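Local coordinates for protein phosphoribosylaminoimidazole carboxylase, ATPase subunit (Bacillus anthracis, PDB 3V4S) that probably uses ATP and bicarbonate to turn aminoimidazole ribonucleotide into its N5-carboxylated form, a step of purine biosynthesis, at residues 147-152 and 188-193; 222-227 and 279-284; 337-342 and 356-361. One frame throughout, in Å; residues are numbered along the deposited sequence.

Contact 1: residues 147-152 and 188-193; sequences SYPSVL and EKWVPF. With ATP (adenosine-5'-triphosphate), chain F.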
loop_
_atom_site.group_PDB
_atom_site.type_symbol
_atom_site.label_atom_id
_atom_site.label_comp_id
_atom_site.label_asym_id
_atom_site.label_seq_id
_atom_site.Cartn_x
_atom_site.Cartn_y
_atom_site.Cartn_z
ATOM N N SER B 147 18.032 -38.897 21.935
ATOM C CA SER B 147 18.646 -38.342 23.145
ATOM C C SER B 147 18.309 -36.859 23.355
ATOM O O SER B 147 17.388 -36.331 22.726
ATOM C CB SER B 147 20.165 -38.596 23.158
ATOM O OG SER B 147 20.723 -38.128 24.371
ATOM N N TYR B 148 19.035 -36.205 24.261
ATOM C CA TYR B 148 18.799 -34.804 24.621
ATOM C C TYR B 148 19.902 -33.875 24.097
ATOM O O TYR B 148 21.057 -34.283 24.029
ATOM C CB TYR B 148 18.731 -34.662 26.135
ATOM C CG TYR B 148 17.803 -35.646 26.788
ATOM C CD1 TYR B 148 16.430 -35.422 26.804
ATOM C CD2 TYR B 148 18.299 -36.803 27.389
ATOM C CE1 TYR B 148 15.572 -36.322 27.398
ATOM C CE2 TYR B 148 17.450 -37.711 27.985
ATOM C CZ TYR B 148 16.089 -37.464 27.984
ATOM O OH TYR B 148 15.242 -38.349 28.578
ATOM N N PRO B 149 19.556 -32.620 23.748
ATOM C CA PRO B 149 18.213 -32.044 23.833
ATOM C C PRO B 149 17.354 -32.370 22.605
ATOM O O PRO B 149 17.876 -32.609 21.533
ATOM C CB PRO B 149 18.478 -30.536 23.938
ATOM C CG PRO B 149 19.846 -30.319 23.358
ATOM C CD PRO B 149 20.522 -31.666 23.169
ATOM N N SER B 150 16.037 -32.395 22.784
ATOM C CA SER B 150 15.106 -32.714 21.699
ATOM C C SER B 150 13.797 -31.956 21.912
ATOM O O SER B 150 13.574 -31.380 22.969
ATOM C CB SER B 150 14.859 -34.231 21.596
ATOM O OG SER B 150 14.413 -34.748 22.836
ATOM N N VAL B 151 12.949 -31.934 20.894
ATOM C CA VAL B 151 11.714 -31.193 20.981
ATOM C C VAL B 151 10.589 -32.052 20.437
ATOM O O VAL B 151 10.685 -32.574 19.333
ATOM C CB VAL B 151 11.780 -29.848 20.213
ATOM C CG1 VAL B 151 10.425 -29.155 20.234
ATOM C CG2 VAL B 151 12.831 -28.937 20.840
ATOM N N LEU B 152 9.539 -32.195 21.236
ATOM C CA LEU B 152 8.313 -32.887 20.835
ATOM C C LEU B 152 7.259 -31.887 20.327
ATOM O O LEU B 152 6.922 -30.917 21.012
ATOM C CB LEU B 152 7.756 -33.665 22.033
ATOM C CG LEU B 152 6.626 -34.656 21.769
ATOM C CD1 LEU B 152 7.095 -35.839 20.910
ATOM C CD2 LEU B 152 6.074 -35.143 23.108
ATOM N N GLU B 188 11.954 -34.471 17.475
ATOM C CA GLU B 188 13.085 -34.121 16.632
ATOM C C GLU B 188 14.234 -33.569 17.458
ATOM O O GLU B 188 14.026 -32.964 18.523
ATOM C CB GLU B 188 12.669 -33.129 15.536
ATOM C CG GLU B 188 12.278 -31.756 16.063
ATOM C CD GLU B 188 11.910 -30.773 14.950
ATOM O OE1 GLU B 188 11.402 -31.199 13.889
ATOM O OE2 GLU B 188 12.112 -29.571 15.173
ATOM N N LYS B 189 15.450 -33.791 16.966
ATOM C CA LYS B 189 16.644 -33.256 17.616
ATOM C C LYS B 189 16.608 -31.733 17.711
ATOM O O LYS B 189 16.118 -31.050 16.798
ATOM C CB LYS B 189 17.897 -33.698 16.867
ATOM C CG LYS B 189 18.240 -35.159 17.093
ATOM C CD LYS B 189 19.534 -35.545 16.392
ATOM C CE LYS B 189 19.850 -37.024 16.592
ATOM N NZ LYS B 189 21.006 -37.454 15.749
ATOM N N TRP B 190 17.089 -31.223 18.836
ATOM C CA TRP B 190 17.364 -29.807 19.011
ATOM C C TRP B 190 18.439 -29.371 18.044
ATOM O O TRP B 190 19.428 -30.083 17.832
ATOM C CB TRP B 190 17.818 -29.562 20.431
ATOM C CG TRP B 190 18.123 -28.123 20.742
ATOM C CD1 TRP B 190 19.364 -27.492 20.716
ATOM C CD2 TRP B 190 17.172 -27.082 21.146
ATOM N NE1 TRP B 190 19.246 -26.166 21.065
ATOM C CE2 TRP B 190 17.957 -25.857 21.336
ATOM C CE3 TRP B 190 15.803 -27.042 21.356
ATOM C CZ2 TRP B 190 17.372 -24.663 21.724
ATOM C CZ3 TRP B 190 15.222 -25.832 21.744
ATOM C CH2 TRP B 190 15.989 -24.673 21.924
ATOM N N VAL B 191 18.238 -28.217 17.415
ATOM C CA VAL B 191 19.236 -27.662 16.508
ATOM C C VAL B 191 19.852 -26.443 17.196
ATOM O O VAL B 191 19.139 -25.489 17.521
ATOM C CB VAL B 191 18.641 -27.303 15.133
ATOM C CG1 VAL B 191 19.706 -26.697 14.230
ATOM C CG2 VAL B 191 18.036 -28.533 14.475
ATOM N N PRO B 192 21.175 -26.481 17.460
ATOM C CA PRO B 192 21.789 -25.356 18.154
ATOM C C PRO B 192 22.165 -24.221 17.184
ATOM O O PRO B 192 23.325 -23.850 17.098
ATOM C CB PRO B 192 23.039 -25.990 18.796
ATOM C CG PRO B 192 23.404 -27.126 17.878
ATOM C CD PRO B 192 22.166 -27.517 17.098
ATOM N N PHE B 193 21.176 -23.671 16.482
ATOM C CA PHE B 193 21.391 -22.637 15.463
ATOM C C PHE B 193 21.993 -21.330 16.003
ATOM O O PHE B 193 21.884 -21.021 17.194
ATOM C CB PHE B 193 20.080 -22.344 14.722
ATOM C CG PHE B 193 18.955 -21.878 15.617
ATOM C CD1 PHE B 193 17.940 -22.756 15.996
ATOM C CD2 PHE B 193 18.904 -20.564 16.084
ATOM C CE1 PHE B 193 16.896 -22.328 16.803
ATOM C CE2 PHE B 193 17.872 -20.137 16.902
ATOM C CZ PHE B 193 16.860 -21.024 17.259
HETATM P PG ATP F . 4.466 -20.930 14.147
HETATM O O1G ATP F . 5.530 -20.349 13.249
HETATM O O2G ATP F . 3.752 -19.937 15.039
HETATM O O3G ATP F . 3.539 -21.878 13.438
HETATM P PB ATP F . 5.090 -23.387 15.564
HETATM O O1B ATP F . 4.033 -23.450 16.629
HETATM O O2B ATP F . 4.983 -24.255 14.352
HETATM O O3B ATP F . 5.358 -21.824 15.184
HETATM P PA ATP F . 7.881 -24.047 15.462
HETATM O O1A ATP F . 8.000 -23.026 14.351
HETATM O O2A ATP F . 8.116 -25.505 15.161
HETATM O O3A ATP F . 6.477 -23.850 16.251
HETATM O "O5'" ATP F . 8.876 -23.613 16.634
HETATM C "C5'" ATP F . 8.735 -22.329 17.238
HETATM C "C4'" ATP F . 10.136 -21.911 17.656
HETATM O "O4'" ATP F . 10.695 -22.886 18.559
HETATM C "C3'" ATP F . 11.106 -21.863 16.479
HETATM O "O3'" ATP F . 11.019 -20.668 15.681
HETATM C "C2'" ATP F . 12.440 -22.088 17.176
HETATM O "O2'" ATP F . 12.939 -20.870 17.738
HETATM C "C1'" ATP F . 12.094 -23.067 18.303
HETATM N N9 ATP F . 12.371 -24.445 17.816
HETATM C C8 ATP F . 11.485 -25.288 17.237
HETATM N N7 ATP F . 12.087 -26.452 16.879
HETATM C C5 ATP F . 13.386 -26.373 17.244
HETATM C C6 ATP F . 14.585 -27.245 17.179
HETATM N N6 ATP F . 14.533 -28.489 16.643
HETATM N N1 ATP F . 15.749 -26.760 17.681
HETATM C C2 ATP F . 15.848 -25.530 18.229
HETATM N N3 ATP F . 14.803 -24.692 18.315
HETATM C C4 ATP F . 13.569 -25.045 17.858
#
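Val151 N gives its hydrogen to Glu188 O at 2.8 Å, the shortest bond between residues 147-152 and 188-193. Glu188 N answers with a bond to Val151 O at 2.9 Å. The two residues thus form an antiparallel hydrogen-bonded pair in the four-stranded sheet of the ATP-grasp domain. Trp190 N adds a third bond, reaching Pro149 O from above its carbonyl plane. Pro149 follows a cis peptide bond, and its ring crosses the tryptophan side chain at about a right angle, with Pro149 CG 3.6 Å from Trp190 CB.

Trp190 CG stands opposite its own backbone N (chi1 -180°), which brings the indole beside Val151. Val151 CG2 meets the indole edge in plane, 3.6 Å from Trp190 CE3. One indole face takes the adenine of ATP, with C2 set toward the rim. The adenine edge is read by three bonds. ATP N6 donates to Glu188 OE2 at 3.0 Å and to the backbone Lys189 O. Val191 N donates to ATP N1 at 2.9 Å in a nearly straight bond (175°). Lys117 and Lys153 hold the Glu188 carboxylate by salt bridges. Two acceptors for N6 and one donor for N1 match adenine; guanine carries the opposite polarity at these positions, so this edge is consistent with selection for ATP over GTP.

Contact 2: residues 222-227 and 279-284; sequences NILHES and PHNSGH. With ATP (adenosine-5'-triphosphate), chain F; CO3 (carbonate ion), chain I.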
loop_
_atom_site.group_PDB
_atom_site.type_symbol
_atom_site.label_atom_id
_atom_site.label_comp_id
_atom_site.label_asym_id
_atom_site.label_seq_id
_atom_site.Cartn_x
_atom_site.Cartn_y
_atom_site.Cartn_z
ATOM N N ASN B 222 7.962 -18.387 21.772
ATOM C CA ASN B 222 7.576 -19.058 20.507
ATOM C C ASN B 222 6.673 -18.264 19.553
ATOM O O ASN B 222 6.078 -18.844 18.632
ATOM C CB ASN B 222 6.942 -20.427 20.784
ATOM C CG ASN B 222 7.917 -21.399 21.407
ATOM O OD1 ASN B 222 7.589 -22.087 22.382
ATOM N ND2 ASN B 222 9.132 -21.446 20.866
ATOM N N ILE B 223 6.555 -16.956 19.783
ATOM C CA ILE B 223 5.801 -16.079 18.887
ATOM C C ILE B 223 6.805 -15.135 18.230
ATOM O O ILE B 223 7.690 -14.624 18.901
ATOM C CB ILE B 223 4.747 -15.241 19.646
ATOM C CG1 ILE B 223 3.842 -16.136 20.502
ATOM C CG2 ILE B 223 3.910 -14.419 18.665
ATOM C CD1 ILE B 223 2.917 -15.376 21.430
ATOM N N LEU B 224 6.673 -14.920 16.921
ATOM C CA LEU B 224 7.544 -13.983 16.223
ATOM C C LEU B 224 7.516 -12.624 16.911
ATOM O O LEU B 224 6.452 -12.101 17.234
ATOM C CB LEU B 224 7.172 -13.871 14.735
ATOM C CG LEU B 224 8.094 -13.022 13.844
ATOM C CD1 LEU B 224 9.540 -13.531 13.901
ATOM C CD2 LEU B 224 7.570 -13.047 12.405
ATOM N N HIS B 225 8.697 -12.078 17.173
ATOM C CA HIS B 225 8.819 -10.779 17.812
ATOM C C HIS B 225 9.308 -9.770 16.804
ATOM O O HIS B 225 8.640 -8.750 16.564
ATOM C CB HIS B 225 9.745 -10.855 19.033
ATOM C CG HIS B 225 10.174 -9.509 19.556
ATOM N ND1 HIS B 225 9.288 -8.511 19.821
ATOM C CD2 HIS B 225 11.436 -9.012 19.867
ATOM C CE1 HIS B 225 9.961 -7.432 20.271
ATOM N NE2 HIS B 225 11.278 -7.743 20.301
ATOM N N GLU B 226 10.458 -10.062 16.196
ATOM C CA GLU B 226 11.092 -9.185 15.210
ATOM C C GLU B 226 11.556 -9.937 13.963
ATOM O O GLU B 226 11.979 -11.095 14.050
ATOM C CB GLU B 226 12.288 -8.449 15.838
ATOM C CG GLU B 226 11.874 -7.326 16.786
ATOM C CD GLU B 226 13.067 -6.635 17.428
ATOM O OE1 GLU B 226 12.961 -5.424 17.697
ATOM O OE2 GLU B 226 14.108 -7.300 17.643
ATOM N N SER B 227 11.438 -9.285 12.805
ATOM C CA SER B 227 12.075 -9.731 11.564
ATOM C C SER B 227 13.050 -8.645 11.125
ATOM O O SER B 227 12.691 -7.461 11.062
ATOM C CB SER B 227 11.064 -9.992 10.444
ATOM O OG SER B 227 10.271 -11.152 10.684
ATOM N N PRO B 279 1.261 -16.163 2.583
ATOM C CA PRO B 279 2.007 -15.065 3.211
ATOM C C PRO B 279 2.219 -15.369 4.696
ATOM O O PRO B 279 1.393 -16.023 5.333
ATOM C CB PRO B 279 1.081 -13.850 3.025
ATOM C CG PRO B 279 0.296 -14.167 1.798
ATOM C CD PRO B 279 0.130 -15.669 1.766
ATOM N N HIS B 280 3.332 -14.907 5.231
ATOM C CA HIS B 280 3.783 -15.295 6.548
ATOM C C HIS B 280 4.137 -14.046 7.292
ATOM O O HIS B 280 4.564 -13.064 6.682
ATOM C CB HIS B 280 5.026 -16.154 6.376
ATOM C CG HIS B 280 5.485 -16.852 7.629
ATOM N ND1 HIS B 280 6.489 -16.387 8.382
ATOM C CD2 HIS B 280 5.076 -18.054 8.216
ATOM C CE1 HIS B 280 6.696 -17.219 9.424
ATOM N NE2 HIS B 280 5.842 -18.243 9.313
ATOM N N ASN B 281 3.949 -14.073 8.610
ATOM C CA ASN B 281 4.289 -12.959 9.506
ATOM C C ASN B 281 5.720 -12.435 9.275
ATOM O O ASN B 281 5.981 -11.241 9.417
ATOM C CB ASN B 281 4.128 -13.451 10.943
ATOM C CG ASN B 281 4.000 -12.341 11.976
ATOM O OD1 ASN B 281 3.589 -12.624 13.089
ATOM N ND2 ASN B 281 4.359 -11.092 11.630
ATOM N N SER B 282 6.643 -13.328 8.909
ATOM C CA SER B 282 8.037 -12.919 8.692
ATOM C C SER B 282 8.226 -12.171 7.375
ATOM O O SER B 282 9.291 -11.608 7.141
ATOM C CB SER B 282 8.994 -14.122 8.791
ATOM O OG SER B 282 8.799 -14.994 7.695
ATOM N N GLY B 283 7.191 -12.146 6.531
ATOM C CA GLY B 283 7.213 -11.347 5.295
ATOM C C GLY B 283 6.516 -9.987 5.362
ATOM O O GLY B 283 6.442 -9.272 4.358
ATOM N N HIS B 284 5.988 -9.622 6.524
ATOM C CA HIS B 284 5.263 -8.340 6.631
ATOM C C HIS B 284 6.132 -7.147 6.346
ATOM O O HIS B 284 5.619 -6.105 5.878
ATOM C CB HIS B 284 4.546 -8.176 7.972
ATOM C CG HIS B 284 3.413 -9.157 8.184
ATOM N ND1 HIS B 284 2.873 -9.867 7.181
ATOM C CD2 HIS B 284 2.705 -9.499 9.330
ATOM C CE1 HIS B 284 1.895 -10.650 7.665
ATOM N NE2 HIS B 284 1.795 -10.424 8.978
HETATM P PG ATP F . 4.466 -20.930 14.147
HETATM O O1G ATP F . 5.530 -20.349 13.249
HETATM O O2G ATP F . 3.752 -19.937 15.039
HETATM O O3G ATP F . 3.539 -21.878 13.438
HETATM P PB ATP F . 5.090 -23.387 15.564
HETATM O O1B ATP F . 4.033 -23.450 16.629
HETATM O O2B ATP F . 4.983 -24.255 14.352
HETATM O O3B ATP F . 5.358 -21.824 15.184
HETATM P PA ATP F . 7.881 -24.047 15.462
HETATM O O1A ATP F . 8.000 -23.026 14.351
HETATM O O2A ATP F . 8.116 -25.505 15.161
HETATM O O3A ATP F . 6.477 -23.850 16.251
HETATM O "O5'" ATP F . 8.876 -23.613 16.634
HETATM C "C5'" ATP F . 8.735 -22.329 17.238
HETATM C "C4'" ATP F . 10.136 -21.911 17.656
HETATM O "O4'" ATP F . 10.695 -22.886 18.559
HETATM C "C3'" ATP F . 11.106 -21.863 16.479
HETATM O "O3'" ATP F . 11.019 -20.668 15.681
HETATM C "C2'" ATP F . 12.440 -22.088 17.176
HETATM O "O2'" ATP F . 12.939 -20.870 17.738
HETATM C "C1'" ATP F . 12.094 -23.067 18.303
HETATM N N9 ATP F . 12.371 -24.445 17.816
HETATM C C8 ATP F . 11.485 -25.288 17.237
HETATM N N7 ATP F . 12.087 -26.452 16.879
HETATM C C5 ATP F . 13.386 -26.373 17.244
HETATM C C6 ATP F . 14.585 -27.245 17.179
HETATM N N6 ATP F . 14.533 -28.489 16.643
HETATM N N1 ATP F . 15.749 -26.760 17.681
HETATM C C2 ATP F . 15.848 -25.530 18.229
HETATM N N3 ATP F . 14.803 -24.692 18.315
HETATM C C4 ATP F . 13.569 -25.045 17.858
HETATM C C CO3 I . 3.092 -17.055 10.710
HETATM O O1 CO3 I . 2.857 -18.252 10.880
HETATM O O2 CO3 I . 2.561 -16.443 9.777
HETATM O O3 CO3 I . 3.849 -16.471 11.482
#
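Leu224 has the most surface buried here, and its CD2 does most of the touching. This methyl sits 3.6 Å from Ser282 N and 3.7 Å from Asn281 CG, so it packs against the start of the 3-10 turn 281-283. Leu224 CG points opposite the backbone N (chi1 -174°), which carries the branch out from strand 223-229 to the turn. The leucine and asparagine side chains lie obliquely to each other. The amide of Asn281 is held from elsewhere: OD1 accepts from Asn320 and Lys354.

Ser282 is the second point of contact. Ser227 OG lies 3.5 Å from Ser282 CA and 3.7 Å from Ser282 CB, a van der Waals approach. The hydroxyl of Ser227 is hydrogen-bonded to Asn217 instead. Ser282 OG is bonded to Ser198 and also pairs with His280 ND1 at 2.8 Å. Ser282 N donates to the same His280 ND1 at 3.1 Å, tilted 34° from the ring plane. Two groups of one serine thus hold the ND1 side of the imidazole.

Strand 223-229 belongs to the large antiparallel sheet that runs from the ATP-grasp domain into the C-terminal domain, with strand 316-322 beside it. A classic beta bulge sets His225 and Glu226 both against Ile218. The loop containing the turn lines the carbonate pocket, whose position is consistent with the bicarbonate site of the enzyme. Asn281 N donates almost straight to carbonate O2 at 3.0 Å (173°). One face of the His280 ring lies against the carbonate carbon, which is 3.3 Å from His280 NE2. ATP O1G lies near the ring plane beyond the edge, without contact, and NE2 has a weak hydrogen bond to Glu261. Arg278 and Lys354 complete the carbonate pocket.

Contact 3: residues 337-342 and 356-361; sequences TGCYLH and GHVNIL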
loop_
_atom_site.group_PDB
_atom_site.type_symbol
_atom_site.label_atom_id
_atom_site.label_comp_id
_atom_site.label_asym_id
_atom_site.label_seq_id
_atom_site.Cartn_x
_atom_site.Cartn_y
_atom_site.Cartn_z
ATOM N N THR B 337 8.008 8.049 14.798
ATOM C CA THR B 337 8.750 8.572 13.663
ATOM C C THR B 337 9.628 7.439 13.087
ATOM O O THR B 337 10.174 6.634 13.834
ATOM C CB THR B 337 9.495 9.880 14.035
ATOM O OG1 THR B 337 10.267 10.324 12.921
ATOM C CG2 THR B 337 10.414 9.669 15.221
ATOM N N GLY B 338 9.684 7.333 11.761
ATOM C CA GLY B 338 10.379 6.242 11.072
ATOM C C GLY B 338 9.754 4.853 11.227
ATOM O O GLY B 338 10.367 3.841 10.893
ATOM N N CYS B 339 8.539 4.805 11.746
ATOM C CA CYS B 339 7.871 3.548 12.040
ATOM C C CYS B 339 6.567 3.529 11.253
ATOM O O CYS B 339 5.815 4.516 11.258
ATOM C CB CYS B 339 7.593 3.425 13.539
ATOM S SG CYS B 339 9.053 3.557 14.598
ATOM N N TYR B 340 6.314 2.430 10.558
ATOM C CA TYR B 340 5.175 2.343 9.642
ATOM C C TYR B 340 4.175 1.342 10.201
ATOM O O TYR B 340 4.380 0.135 10.125
ATOM C CB TYR B 340 5.654 2.043 8.204
ATOM C CG TYR B 340 6.523 3.188 7.711
ATOM C CD1 TYR B 340 7.889 3.229 8.007
ATOM C CD2 TYR B 340 5.972 4.274 7.038
ATOM C CE1 TYR B 340 8.686 4.302 7.616
ATOM C CE2 TYR B 340 6.767 5.353 6.638
ATOM C CZ TYR B 340 8.122 5.364 6.923
ATOM O OH TYR B 340 8.930 6.437 6.546
ATOM N N LEU B 341 3.122 1.882 10.813
ATOM C CA LEU B 341 2.166 1.110 11.598
ATOM C C LEU B 341 1.127 0.405 10.721
ATOM O O LEU B 341 0.582 1.001 9.789
ATOM C CB LEU B 341 1.460 2.048 12.598
ATOM C CG LEU B 341 0.371 1.497 13.520
ATOM C CD1 LEU B 341 0.946 0.477 14.500
ATOM C CD2 LEU B 341 -0.294 2.633 14.297
ATOM N N HIS B 342 0.836 -0.852 11.044
ATOM C CA HIS B 342 -0.249 -1.608 10.405
ATOM C C HIS B 342 -1.059 -2.218 11.498
ATOM O O HIS B 342 -0.511 -2.863 12.375
ATOM C CB HIS B 342 0.299 -2.700 9.486
ATOM C CG HIS B 342 1.078 -2.161 8.307
ATOM N ND1 HIS B 342 0.544 -2.038 7.082
ATOM C CD2 HIS B 342 2.385 -1.692 8.213
ATOM C CE1 HIS B 342 1.455 -1.525 6.238
ATOM N NE2 HIS B 342 2.581 -1.308 6.927
ATOM N N GLY B 356 -1.406 -6.316 15.101
ATOM C CA GLY B 356 -0.776 -5.487 14.064
ATOM C C GLY B 356 0.728 -5.695 14.013
ATOM O O GLY B 356 1.259 -6.632 14.617
ATOM N N HIS B 357 1.412 -4.827 13.276
ATOM C CA HIS B 357 2.871 -4.794 13.266
ATOM C C HIS B 357 3.347 -3.431 12.895
ATOM O O HIS B 357 2.607 -2.645 12.287
ATOM C CB HIS B 357 3.445 -5.834 12.299
ATOM C CG HIS B 357 3.048 -5.625 10.863
ATOM N ND1 HIS B 357 1.916 -6.145 10.343
ATOM C CD2 HIS B 357 3.690 -4.950 9.820
ATOM C CE1 HIS B 357 1.830 -5.829 9.044
ATOM N NE2 HIS B 357 2.918 -5.094 8.718
ATOM N N VAL B 358 4.589 -3.131 13.249
ATOM C CA VAL B 358 5.202 -1.888 12.837
ATOM C C VAL B 358 6.504 -2.172 12.077
ATOM O O VAL B 358 7.362 -2.928 12.561
ATOM C CB VAL B 358 5.402 -0.927 14.031
ATOM C CG1 VAL B 358 6.074 -1.632 15.205
ATOM C CG2 VAL B 358 6.199 0.293 13.596
ATOM N N ASN B 359 6.639 -1.604 10.878
ATOM C CA ASN B 359 7.891 -1.728 10.115
ATOM C C ASN B 359 8.735 -0.491 10.376
ATOM O O ASN B 359 8.315 0.624 10.071
ATOM C CB ASN B 359 7.628 -1.895 8.618
ATOM C CG ASN B 359 7.005 -3.239 8.278
ATOM O OD1 ASN B 359 7.365 -4.264 8.863
ATOM N ND2 ASN B 359 6.084 -3.248 7.301
ATOM N N ILE B 360 9.907 -0.698 10.977
ATOM C CA ILE B 360 10.822 0.391 11.318
ATOM C C ILE B 360 11.898 0.465 10.238
ATOM O O ILE B 360 12.756 -0.421 10.136
ATOM C CB ILE B 360 11.438 0.210 12.724
ATOM C CG1 ILE B 360 10.338 0.020 13.773
ATOM C CG2 ILE B 360 12.311 1.413 13.101
ATOM C CD1 ILE B 360 10.832 -0.231 15.187
ATOM N N LEU B 361 11.828 1.500 9.404
ATOM C CA LEU B 361 12.777 1.640 8.312
ATOM C C LEU B 361 13.922 2.556 8.719
ATOM O O LEU B 361 13.711 3.610 9.323
ATOM C CB LEU B 361 12.115 2.209 7.048
ATOM C CG LEU B 361 10.839 1.616 6.426
ATOM C CD1 LEU B 361 10.773 2.015 4.960
ATOM C CD2 LEU B 361 10.728 0.115 6.547
#
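Tyr340 N donates to Asn359 O at 2.7 Å, and Asn359 N donates back to Tyr340 O. This is one rung of a beta hairpin made by strands 339-343 and 354-361 at one end of the large antiparallel sheet. His342 and His357 form a second hydrogen-bonded pair, and Leu361 N closes the far end on Gly338 O at 3.1 Å.

Side chains alternate between two faces. On one, Cys339 CB lies tightly against Val358 CG2 at 3.4 Å, and Cys339 SG touches Ile360 CG1. On the other, the ring planes of His342 and His357 are 11° apart and strongly offset, with little of one imidazole over the other. His342 CB comes over the His357 ring as a CH-pi contact, 3.7 Å from the ring centroid. The His357 torsion (chi1 62°) sets CG between its backbone N and carbonyl carbon and leans the ring toward His342. Leu361 CG lies 3.6 Å from Tyr340 CE1, and the two side chains cross at about a right angle.

Further out, helix 365-374 covers Cys339 and Ile360. Tyr344 and Gln287 bond to the two His357 nitrogens. Glu35 of the second subunit bonds to His342 ND1, and Glu291 of that subunit to Tyr340 OH, so the histidine face also belongs to the dimer interface. Asp288 OD2 accepts from both His342 NE2 and Asn359 ND2.

Contacts 1 and 2 both touch ATP but at different parts. Residues 188-193 hold the adenine, whereas 222-227 reaches the ribose and 279-284 the carbonate beside the gamma-phosphate. Their centres are 22 Å apart and their nearest atoms about 8 Å; ATP, which touches both contacts, bridges the gap. Contact 3 shares the large antiparallel sheet with contact 2, and their centres are 14 Å apart. They meet directly: His284 O is 3.2 Å from Asn359 ND2, a probable hydrogen bond, and His284 CB packs on His357 NE2 at 3.6 Å. The carbonate loop is therefore tied to the C-terminal hairpin. Contact 3 stays about 21 Å from contact 1 at the nearest atoms.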